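Local coordinates for protein Alpha/beta hydrolase (PDB 3BWX) that is probably a hydrolase of the alpha/beta-hydrolase fold that binds calcium in the crystal, its substrate unknown, at residues Y9-S13 against Q85-L90; A101-S105 against H265-L269; I122-V126 against L281-V285; G144-Q148 against Y198-A203. The protein carries 1 engineered substitution. One frame throughout, in Å; residues are numbered along the deposited sequence.

Overall arrangement
The four contacts sample the alpha/beta-hydrolase fold from the sheet edge to what is probably a cap. Interactions 2 and 3 share the middle of the main sheet. Their strands 99-104 and 122-128 are neighbours, paired through Ala-101 and Val-126. Interaction 3 is buried and purely apolar between side chains. Interaction 2 lies near the chain's centre and brings together the probable active-site serine and histidine. Interaction 1 is partly buried and sets an outer strand against helix 80-94, mixing an indole with polar groups and water. Interaction 4 lies away from that sheet and joins the end of helix 136-145 to a loop with a 3-10 turn, with a small apolar centre and one straight hydrogen bond.

Interaction 1 of 4, residues Y9-S13 against Q85-L90; sequences YWTSS and QDLEAL. With EDO (1,2-ethanediol), chain I.
Trp-10 lies against Leu-90 where an edge strand of the alpha/beta-hydrolase sheet, 6-11, meets helix 80-94. The two side chains cross at about a right angle. Leu-90 CB sits over one face of the indole, 3.6 Å from the centroid of its five-membered ring. Leu-90 CD1 extends the cover to the benzene part and comes 3.8 Å from Trp-10 CE3. The ring is turned there by a chi1 of 83°, which sets CG between the backbone N and the carbonyl carbon. Ala-89 CB approaches the pyrrole corner and is 4.1 Å from Trp-10 CD1. The indole is also fixed by a polar bond. Its NE1 donates to Asp-86 O at 2.8 Å, with a bent N-H...O angle of 140°. That oxygen also accepts the helical bond from Leu-90 N, so it serves two donors, which arrive from opposite faces of its carbonyl plane. Trp-10 further touches Phe-20 of strand 17-23 and Pro-61 of strand 58-61. Toward the surface the contact turns polar. Asp-86 OD2 is in a salt bridge with Arg-64, while its OD1 takes a bond from a water. The same water accepts from Ser-13 N and donates to Gln-85 OE1. Ser-13 OG donates to Gln-85 OE1 at 2.7 Å, from above the amide carbonyl plane.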
loop_
_atom_site.group_PDB
_atom_site.type_symbol
_atom_site.label_atom_id
_atom_site.label_comp_id
_atom_site.label_asym_id
_atom_site.label_seq_id
_atom_site.Cartn_x
_atom_site.Cartn_y
_atom_site.Cartn_z
ATOM N N TYR A 9 6.462 -8.322 15.082
ATOM C CA TYR A 9 7.696 -8.408 14.298
ATOM C C TYR A 9 7.823 -9.761 13.642
ATOM O O TYR A 9 7.304 -10.759 14.155
ATOM C CB TYR A 9 8.953 -8.080 15.149
ATOM C CG TYR A 9 8.725 -6.749 15.797
ATOM C CD1 TYR A 9 9.071 -5.563 15.141
ATOM C CD2 TYR A 9 7.980 -6.656 16.975
ATOM C CE1 TYR A 9 8.768 -4.326 15.719
ATOM C CE2 TYR A 9 7.637 -5.414 17.536
ATOM C CZ TYR A 9 8.028 -4.267 16.883
ATOM O OH TYR A 9 7.682 -3.038 17.343
ATOM N N TRP A 10 8.582 -9.785 12.558
ATOM C CA TRP A 10 8.998 -11.064 11.941
ATOM C C TRP A 10 10.385 -10.831 11.420
ATOM O O TRP A 10 10.829 -9.699 11.356
ATOM C CB TRP A 10 8.037 -11.550 10.846
ATOM C CG TRP A 10 8.167 -11.003 9.437
ATOM C CD1 TRP A 10 8.735 -11.621 8.385
ATOM C CD2 TRP A 10 7.617 -9.785 8.931
ATOM N NE1 TRP A 10 8.563 -10.892 7.252
ATOM C CE2 TRP A 10 7.960 -9.702 7.570
ATOM C CE3 TRP A 10 6.999 -8.703 9.533
ATOM C CZ2 TRP A 10 7.578 -8.646 6.778
ATOM C CZ3 TRP A 10 6.631 -7.657 8.760
ATOM C CH2 TRP A 10 6.936 -7.606 7.401
ATOM N N THR A 11 11.094 -11.902 11.099
ATOM C CA THR A 11 12.463 -11.806 10.634
ATOM C C THR A 11 12.634 -12.178 9.126
ATOM O O THR A 11 12.197 -13.235 8.700
ATOM C CB THR A 11 13.381 -12.737 11.487
ATOM O OG1 THR A 11 13.217 -12.408 12.854
ATOM C CG2 THR A 11 14.835 -12.558 11.094
ATOM N N SER A 12 13.336 -11.341 8.383
ATOM C CA SER A 12 13.621 -11.653 6.979
ATOM C C SER A 12 14.717 -12.726 6.924
ATOM O O SER A 12 15.475 -12.900 7.884
ATOM C CB SER A 12 14.049 -10.401 6.225
ATOM O OG SER A 12 15.342 -10.018 6.605
ATOM N N SER A 13 14.824 -13.431 5.791
ATOM C CA SER A 13 15.906 -14.412 5.623
ATOM C C SER A 13 17.257 -13.858 5.933
ATOM O O SER A 13 18.074 -14.577 6.494
ATOM C CB SER A 13 15.898 -14.996 4.203
ATOM O OG SER A 13 16.115 -14.017 3.214
ATOM N N GLN A 85 9.431 -11.882 -1.082
ATOM C CA GLN A 85 10.023 -12.895 -0.224
ATOM C C GLN A 85 9.794 -12.593 1.267
ATOM O O GLN A 85 9.500 -13.469 2.048
ATOM C CB GLN A 85 11.525 -13.090 -0.490
ATOM C CG GLN A 85 12.153 -14.252 0.349
ATOM C CD GLN A 85 13.717 -14.250 0.433
ATOM O OE1 GLN A 85 14.348 -13.529 1.242
ATOM N NE2 GLN A 85 14.338 -15.111 -0.388
ATOM N N ASP A 86 9.917 -11.327 1.650
ATOM C CA ASP A 86 9.741 -10.944 3.020
ATOM C C ASP A 86 8.277 -11.184 3.427
ATOM O O ASP A 86 8.018 -11.560 4.552
ATOM C CB ASP A 86 10.130 -9.462 3.217
ATOM C CG ASP A 86 11.601 -9.188 3.003
ATOM O OD1 ASP A 86 12.445 -10.115 3.062
ATOM O OD2 ASP A 86 11.929 -7.992 2.877
ATOM N N LEU A 87 7.339 -10.926 2.531
ATOM C CA LEU A 87 5.935 -11.188 2.871
ATOM C C LEU A 87 5.673 -12.713 2.979
ATOM O O LEU A 87 4.891 -13.151 3.826
ATOM C CB LEU A 87 5.013 -10.590 1.840
ATOM C CG LEU A 87 4.854 -9.058 1.962
ATOM C CD1 LEU A 87 4.326 -8.478 0.640
ATOM C CD2 LEU A 87 4.037 -8.668 3.176
ATOM N N GLU A 88 6.274 -13.518 2.073
ATOM C CA GLU A 88 6.179 -14.968 2.225
ATOM C C GLU A 88 6.714 -15.396 3.590
ATOM O O GLU A 88 6.146 -16.297 4.254
ATOM C CB GLU A 88 6.904 -15.691 1.095
ATOM C CG GLU A 88 6.289 -15.507 -0.264
ATOM C CD GLU A 88 4.956 -16.220 -0.474
ATOM O OE1 GLU A 88 4.393 -16.820 0.465
ATOM O OE2 GLU A 88 4.408 -16.123 -1.589
ATOM N N ALA A 89 7.779 -14.757 4.049
ATOM C CA ALA A 89 8.350 -15.075 5.355
ATOM C C ALA A 89 7.377 -14.696 6.499
ATOM O O ALA A 89 7.239 -15.438 7.467
ATOM C CB ALA A 89 9.697 -14.376 5.576
ATOM N N LEU A 90 6.716 -13.533 6.403
ATOM C CA LEU A 90 5.677 -13.167 7.357
ATOM C C LEU A 90 4.559 -14.212 7.397
ATOM O O LEU A 90 4.166 -14.673 8.484
ATOM C CB LEU A 90 5.081 -11.801 7.002
ATOM C CG LEU A 90 3.857 -11.356 7.781
ATOM C CD1 LEU A 90 4.140 -11.171 9.254
ATOM C CD2 LEU A 90 3.269 -10.032 7.185
HETATM C C1 EDO I . 10.591 -11.341 15.288
HETATM O O1 EDO I . 11.164 -10.548 16.287
HETATM C C2 EDO I . 11.006 -12.774 15.544
HETATM O O2 EDO I . 11.060 -13.378 14.269
HETATM O O HOH W 1 12.853 -12.694 3.667
#

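Interaction 2 of 4, residues A101-S105 against H265-L269; sequences AIGTS and HAPTL. With EDO (1,2-ethanediol), chain F.
Thr-104 and Ala-266 mark the closest backbone approach, 7.5 Å from CA to CA, between the end of strand 99-104 and a loop that runs nearly the other way, 163° apart. A cis peptide precedes Ala-266. The Ala-266 CB methyl meets Thr-104 CG2 at 4.0 Å. Further along, Ile-102 and Leu-269 slide past each other in opposite directions, with Ile-102 CG2 3.9 Å from Leu-269 CD1. At the other end Ser-105 OG comes obliquely to the imidazole of His-265, 2.9 Å from both NE2 and CE1. The serine was modelled in two conformers, and this distance belongs to one of them. His-265 CG is anti to the backbone N (chi1 -177°), which carries the ring toward the serine. The other ring nitrogen, ND1, is hydrogen-bonded to Asp-129 OD2. Ser-105 has positive phi at a sharp turn from strand to helix. With Gly-103 and Gly-107 this fits a nucleophile elbow, and the Ser-His-Asp set is consistent with a catalytic triad. Replacing His-265 by an alanine would probably leave Ser-105 OG without its imidazole neighbour and Asp-129 without its hydrogen-bonded mate. Asn-128 ND2, at the end of strand 122-128, bonds both Thr-104 OG1 and Pro-267 O and so ties strand to loop. Strand 99-104 runs between strands 32-35 and 122-128, the loop leads into helix 272-282, and Leu-48 of helix 46-52 touches both Ile-102 and Leu-269.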
loop_
_atom_site.group_PDB
_atom_site.type_symbol
_atom_site.label_atom_id
_atom_site.label_comp_id
_atom_site.label_asym_id
_atom_site.label_seq_id
_atom_site.Cartn_x
_atom_site.Cartn_y
_atom_site.Cartn_z
ATOM N N ALA A 101 -6.326 -9.681 0.924
ATOM C CA ALA A 101 -5.223 -8.782 0.622
ATOM C C ALA A 101 -5.785 -7.445 0.168
ATOM O O ALA A 101 -6.611 -7.397 -0.773
ATOM C CB ALA A 101 -4.316 -9.401 -0.471
ATOM N N ILE A 102 -5.359 -6.340 0.787
ATOM C CA ILE A 102 -5.696 -4.965 0.361
ATOM C C ILE A 102 -4.374 -4.301 0.001
ATOM O O ILE A 102 -3.604 -4.062 0.892
ATOM C CB ILE A 102 -6.433 -4.158 1.466
ATOM C CG1 ILE A 102 -7.732 -4.851 1.867
ATOM C CG2 ILE A 102 -6.607 -2.719 0.962
ATOM C CD1 ILE A 102 -8.578 -4.098 2.917
ATOM N N GLY A 103 -4.112 -4.005 -1.278
ATOM C CA GLY A 103 -2.809 -3.524 -1.726
ATOM C C GLY A 103 -2.903 -2.216 -2.492
ATOM O O GLY A 103 -3.671 -2.109 -3.478
ATOM N N THR A 104 -2.174 -1.208 -1.996
ATOM C CA THR A 104 -2.113 0.075 -2.613
ATOM C C THR A 104 -0.880 0.215 -3.458
ATOM O O THR A 104 0.213 0.059 -2.956
ATOM C CB THR A 104 -2.192 1.170 -1.580
ATOM O OG1 THR A 104 -3.494 1.123 -0.980
ATOM C CG2 THR A 104 -2.010 2.549 -2.268
ATOM N N SER A 105 -1.065 0.516 -4.745
ATOM C CA SER A 105 0.084 0.789 -5.610
ATOM C C SER A 105 1.053 -0.415 -5.638
ATOM O O SER A 105 0.650 -1.519 -5.996
ATOM C CB SER A 105 0.764 2.089 -5.150
ATOM O OG SER A 105 -0.220 3.089 -4.976
ATOM N N HIS A 265 -4.106 9.405 -7.812
ATOM C CA HIS A 265 -3.354 8.291 -7.262
ATOM C C HIS A 265 -2.877 8.605 -5.856
ATOM O O HIS A 265 -2.040 9.466 -5.691
ATOM C CB HIS A 265 -2.140 7.955 -8.132
ATOM C CG HIS A 265 -1.384 6.764 -7.642
ATOM N ND1 HIS A 265 -1.817 5.462 -7.849
ATOM C CD2 HIS A 265 -0.233 6.674 -6.934
ATOM C CE1 HIS A 265 -0.927 4.632 -7.321
ATOM N NE2 HIS A 265 0.036 5.343 -6.748
ATOM N N ALA A 266 -3.339 7.918 -4.809
ATOM C CA ALA A 266 -4.389 6.888 -4.739
ATOM C C ALA A 266 -5.482 7.308 -3.715
ATOM O O ALA A 266 -5.238 8.115 -2.800
ATOM C CB ALA A 266 -3.770 5.560 -4.325
ATOM N N PRO A 267 -6.694 6.715 -3.829
ATOM C CA PRO A 267 -7.661 6.797 -2.735
ATOM C C PRO A 267 -6.998 6.456 -1.398
ATOM O O PRO A 267 -6.120 5.594 -1.324
ATOM C CB PRO A 267 -8.718 5.768 -3.115
ATOM C CG PRO A 267 -8.665 5.778 -4.634
ATOM C CD PRO A 267 -7.210 5.871 -4.921
ATOM N N THR A 268 -7.369 7.179 -0.326
ATOM C CA THR A 268 -6.796 6.965 0.978
ATOM C C THR A 268 -7.414 5.710 1.660
ATOM O O THR A 268 -6.852 5.206 2.652
ATOM C CB THR A 268 -7.034 8.163 1.905
ATOM O OG1 THR A 268 -8.434 8.326 2.128
ATOM C CG2 THR A 268 -6.396 9.452 1.340
ATOM N N LEU A 269 -8.587 5.274 1.130
ATOM C CA LEU A 269 -9.474 4.244 1.683
ATOM C C LEU A 269 -10.278 4.747 2.885
ATOM O O LEU A 269 -10.988 3.962 3.546
ATOM C CB LEU A 269 -8.667 2.960 2.025
ATOM C CG LEU A 269 -7.798 2.424 0.889
ATOM C CD1 LEU A 269 -7.063 1.167 1.296
ATOM C CD2 LEU A 269 -8.586 2.185 -0.392
HETATM C C1 EDO F . -10.481 11.821 2.530
HETATM O O1 EDO F . -9.684 10.637 2.436
HETATM C C2 EDO F . -11.905 11.430 2.784
HETATM O O2 EDO F . -11.977 11.145 4.181
#

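Interaction 3 of 4, residues I122-V126 against L281-V285; sequences IAAAV and LLERV
Leu-281, Ala-124 and Val-285 carry this contact, with Val-126 and Ala-123 completing it. Leu-281 buries the most surface. With chi1 at 177° its side chain points away from its own N and reaches from the last part of helix 272-282 to strand 122-128. The CD1 branch fits between two strand side chains, 3.6 Å from Ala-124 CB and 3.8 Å from Val-126 CG2. The CD2 branch lies alongside the backbone, 3.7 Å from Ala-125 O. Ala-124 CB is met from two directions, because Val-285 CG2 also comes to 3.6 Å from it. The other valine branch, CG1, touches Ala-123 CB at 4.1 Å. Val-285 is the last residue, brought back to the strand by a type I turn from Leu-282. A water at the margin donates to Ala-123 O at 2.6 Å and makes a weak bond to the terminal carboxylate at Val-285 OXT. Around these methyls, Leu-281 also packs on Leu-231 of strand 230-235, and Val-285 on Val-100 of strand 99-104. The last helix thus covers one face of the central parallel strands, as is characteristic of the alpha/beta-hydrolase fold.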
loop_
_atom_site.group_PDB
_atom_site.type_symbol
_atom_site.label_atom_id
_atom_site.label_comp_id
_atom_site.label_asym_id
_atom_site.label_seq_id
_atom_site.Cartn_x
_atom_site.Cartn_y
_atom_site.Cartn_z
ATOM N N ILE A 122 -5.942 -16.629 -1.630
ATOM C CA ILE A 122 -6.533 -15.301 -1.524
ATOM C C ILE A 122 -8.016 -15.509 -1.315
ATOM O O ILE A 122 -8.732 -15.965 -2.207
ATOM C CB ILE A 122 -6.318 -14.473 -2.819
ATOM C CG1 ILE A 122 -4.824 -14.242 -3.088
ATOM C CG2 ILE A 122 -7.108 -13.136 -2.766
ATOM C CD1 ILE A 122 -4.081 -13.401 -2.034
ATOM N N ALA A 123 -8.512 -15.175 -0.132
ATOM C CA ALA A 123 -9.951 -15.242 0.138
ATOM C C ALA A 123 -10.718 -14.197 -0.668
ATOM O O ALA A 123 -11.798 -14.470 -1.157
ATOM C CB ALA A 123 -10.206 -15.101 1.650
ATOM N N ALA A 124 -10.135 -13.020 -0.758
ATOM C CA ALA A 124 -10.637 -11.900 -1.548
ATOM C C ALA A 124 -9.538 -10.855 -1.588
ATOM O O ALA A 124 -8.574 -10.915 -0.777
ATOM C CB ALA A 124 -11.940 -11.348 -0.934
ATOM N N ALA A 125 -9.656 -9.864 -2.476
ATOM C CA ALA A 125 -8.627 -8.864 -2.605
ATOM C C ALA A 125 -9.207 -7.515 -3.064
ATOM O O ALA A 125 -10.254 -7.416 -3.702
ATOM C CB ALA A 125 -7.510 -9.303 -3.542
ATOM N N VAL A 126 -8.438 -6.487 -2.749
ATOM C CA VAL A 126 -8.678 -5.132 -3.153
ATOM C C VAL A 126 -7.406 -4.602 -3.758
ATOM O O VAL A 126 -6.378 -4.667 -3.102
ATOM C CB VAL A 126 -9.059 -4.248 -1.939
ATOM C CG1 VAL A 126 -9.266 -2.757 -2.400
ATOM C CG2 VAL A 126 -10.295 -4.780 -1.207
ATOM N N LEU A 281 -16.830 -6.054 -0.627
ATOM C CA LEU A 281 -15.794 -7.057 -1.026
ATOM C C LEU A 281 -15.646 -8.088 0.058
ATOM O O LEU A 281 -15.684 -9.290 -0.185
ATOM C CB LEU A 281 -14.494 -6.355 -1.414
ATOM C CG LEU A 281 -13.259 -7.174 -1.805
ATOM C CD1 LEU A 281 -12.468 -7.808 -0.619
ATOM C CD2 LEU A 281 -13.701 -8.251 -2.800
ATOM N N LEU A 282 -15.614 -7.601 1.291
ATOM C CA LEU A 282 -15.415 -8.476 2.452
ATOM C C LEU A 282 -16.593 -9.440 2.644
ATOM O O LEU A 282 -16.413 -10.544 3.196
ATOM C CB LEU A 282 -15.178 -7.667 3.739
ATOM C CG LEU A 282 -13.811 -6.979 3.771
ATOM C CD1 LEU A 282 -13.688 -5.974 4.961
ATOM C CD2 LEU A 282 -12.695 -8.024 3.780
ATOM N N GLU A 283 -17.796 -9.047 2.203
ATOM C CA GLU A 283 -18.969 -9.957 2.255
ATOM C C GLU A 283 -18.820 -11.146 1.343
ATOM O O GLU A 283 -19.529 -12.129 1.520
ATOM C CB GLU A 283 -20.255 -9.250 1.888
ATOM C CG GLU A 283 -20.623 -8.174 2.826
ATOM C CD GLU A 283 -21.935 -7.531 2.490
ATOM O OE1 GLU A 283 -22.148 -7.145 1.309
ATOM O OE2 GLU A 283 -22.754 -7.395 3.424
ATOM N N ARG A 284 -17.903 -11.104 0.384
ATOM C CA ARG A 284 -17.772 -12.137 -0.631
ATOM C C ARG A 284 -16.759 -13.158 -0.163
ATOM O O ARG A 284 -16.525 -14.132 -0.835
ATOM C CB ARG A 284 -17.363 -11.510 -1.971
ATOM C CG ARG A 284 -18.404 -10.556 -2.546
ATOM C CD ARG A 284 -17.825 -9.651 -3.618
ATOM N NE ARG A 284 -17.423 -10.452 -4.752
ATOM C CZ ARG A 284 -16.677 -10.020 -5.777
ATOM N NH1 ARG A 284 -16.250 -8.756 -5.875
ATOM N NH2 ARG A 284 -16.400 -10.878 -6.744
ATOM N N VAL A 285 -16.179 -12.958 1.017
ATOM C CA VAL A 285 -15.243 -13.923 1.578
ATOM C C VAL A 285 -15.965 -15.171 2.049
ATOM O O VAL A 285 -17.038 -15.052 2.638
ATOM C CB VAL A 285 -14.474 -13.307 2.748
ATOM C CG1 VAL A 285 -13.747 -14.384 3.591
ATOM C CG2 VAL A 285 -13.503 -12.273 2.201
ATOM O OXT VAL A 285 -15.468 -16.290 1.849
HETATM O O HOH W 2 -13.331 -16.546 -0.713
#

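Interaction 4 of 4, residues G144-Q148 against Y198-A203; sequences GYVGQ and YDMKIA
Val-146 CG1 forms the apolar centre, resting against Ala-203 CB at 4.0 Å and Ile-202 CG2 at 4.3 Å. A chi1 of 170° swings this branch opposite its own N and up to the 3-10 turn 200-203. Ala-203 CB also packs on the next residue, 3.7 Å from Gly-147 CA. Gly-147 has positive phi as the third residue of a type II turn, and a side chain on it would run into that methyl. The same CA is met by selenomethionine Met-200, whose SE lies 3.5 Å from Gly-147 CA in one of its two modelled conformers. Outward from here Tyr-198 brings its hydroxyl to the turn. Gly-147 N donates to Tyr-198 OH at 2.8 Å, almost straight at 177°, and lies at the ring edge, in plane. A phenylalanine at Tyr-198 would probably leave this backbone N-H without its acceptor and the turn less firmly held. Segment 144-148 ends helix 136-145, and segment 198-203 follows strand 194-196. Both belong to the insertion between strands 122-128 and 230-235, consistent with a cap, and Val-146 and Ile-202 reach the loop residues Thr-39 and Arg-66.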
loop_
_atom_site.group_PDB
_atom_site.type_symbol
_atom_site.label_atom_id
_atom_site.label_comp_id
_atom_site.label_asym_id
_atom_site.label_seq_id
_atom_site.Cartn_x
_atom_site.Cartn_y
_atom_site.Cartn_z
ATOM N N GLY A 144 10.993 11.017 -9.763
ATOM C CA GLY A 144 11.322 12.390 -9.381
ATOM C C GLY A 144 11.254 12.761 -7.910
ATOM O O GLY A 144 11.936 13.699 -7.484
ATOM N N TYR A 145 10.437 12.079 -7.115
ATOM C CA TYR A 145 10.245 12.514 -5.726
ATOM C C TYR A 145 10.875 11.593 -4.674
ATOM O O TYR A 145 11.197 12.023 -3.576
ATOM C CB TYR A 145 8.753 12.739 -5.427
ATOM C CG TYR A 145 7.956 11.496 -5.074
ATOM C CD1 TYR A 145 7.996 10.944 -3.776
ATOM C CD2 TYR A 145 7.144 10.891 -6.014
ATOM C CE1 TYR A 145 7.264 9.802 -3.451
ATOM C CE2 TYR A 145 6.400 9.748 -5.694
ATOM C CZ TYR A 145 6.462 9.216 -4.413
ATOM O OH TYR A 145 5.722 8.100 -4.116
ATOM N N VAL A 146 11.037 10.324 -5.005
ATOM C CA VAL A 146 11.564 9.394 -4.024
ATOM C C VAL A 146 12.987 9.756 -3.660
ATOM O O VAL A 146 13.804 10.014 -4.535
ATOM C CB VAL A 146 11.458 7.942 -4.536
ATOM C CG1 VAL A 146 12.217 6.982 -3.648
ATOM C CG2 VAL A 146 10.000 7.530 -4.571
ATOM N N GLY A 147 13.259 9.791 -2.358
ATOM C CA GLY A 147 14.574 10.069 -1.833
ATOM C C GLY A 147 15.057 11.517 -2.014
ATOM O O GLY A 147 16.225 11.804 -1.711
ATOM N N GLN A 148 14.197 12.419 -2.519
ATOM C CA GLN A 148 14.607 13.816 -2.807
ATOM C C GLN A 148 14.939 14.568 -1.528
ATOM O O GLN A 148 15.775 15.477 -1.513
ATOM C CB GLN A 148 13.574 14.562 -3.639
ATOM C CG GLN A 148 13.768 14.330 -5.140
ATOM N N TYR A 198 11.088 6.894 5.611
ATOM C CA TYR A 198 11.668 5.742 4.935
ATOM C C TYR A 198 13.149 5.998 4.747
ATOM O O TYR A 198 13.590 7.152 4.805
ATOM C CB TYR A 198 10.963 5.390 3.588
ATOM C CG TYR A 198 11.010 6.447 2.532
ATOM C CD1 TYR A 198 12.092 6.528 1.658
ATOM C CD2 TYR A 198 9.976 7.339 2.350
ATOM C CE1 TYR A 198 12.134 7.518 0.671
ATOM C CE2 TYR A 198 10.035 8.315 1.383
ATOM C CZ TYR A 198 11.106 8.397 0.538
ATOM O OH TYR A 198 11.185 9.352 -0.463
ATOM N N ASP A 199 13.904 4.927 4.515
ATOM C CA ASP A 199 15.335 5.040 4.169
ATOM C C ASP A 199 15.552 5.744 2.795
ATOM O O ASP A 199 15.113 5.237 1.766
ATOM C CB ASP A 199 15.909 3.611 4.077
ATOM C CG ASP A 199 17.432 3.566 3.950
ATOM O OD1 ASP A 199 18.064 4.624 3.772
ATOM O OD2 ASP A 199 17.954 2.444 4.076
HETATM N N MSE A 200 16.200 6.910 2.787
HETATM C CA MSE A 200 16.489 7.600 1.558
HETATM C C MSE A 200 17.181 6.721 0.516
HETATM O O MSE A 200 16.930 6.888 -0.689
HETATM C CB MSE A 200 17.329 8.862 1.819
HETATM C CG MSE A 200 16.568 9.985 2.502
HETATM SE SE MSE A 200 14.910 10.619 1.648
HETATM C CE MSE A 200 13.601 9.927 2.948
ATOM N N LYS A 201 17.973 5.743 0.968
ATOM C CA LYS A 201 18.688 4.859 0.068
ATOM C C LYS A 201 17.789 3.997 -0.819
ATOM O O LYS A 201 18.315 3.405 -1.773
ATOM C CB LYS A 201 19.685 3.992 0.813
ATOM C CG LYS A 201 20.789 4.841 1.405
ATOM C CD LYS A 201 21.921 4.035 2.004
ATOM C CE LYS A 201 23.024 4.972 2.436
ATOM N NZ LYS A 201 24.011 4.300 3.305
ATOM N N ILE A 202 16.484 3.924 -0.511
ATOM C CA ILE A 202 15.512 3.352 -1.401
ATOM C C ILE A 202 15.554 3.994 -2.783
ATOM O O ILE A 202 15.230 3.342 -3.745
ATOM C CB ILE A 202 14.074 3.392 -0.766
ATOM C CG1 ILE A 202 13.975 2.405 0.406
ATOM C CG2 ILE A 202 12.985 3.154 -1.797
ATOM C CD1 ILE A 202 12.786 2.679 1.386
ATOM N N ALA A 203 15.974 5.245 -2.866
ATOM C CA ALA A 203 16.062 5.942 -4.156
ATOM C C ALA A 203 17.206 5.475 -5.062
ATOM O O ALA A 203 17.265 5.827 -6.228
ATOM C CB ALA A 203 16.199 7.462 -3.897
#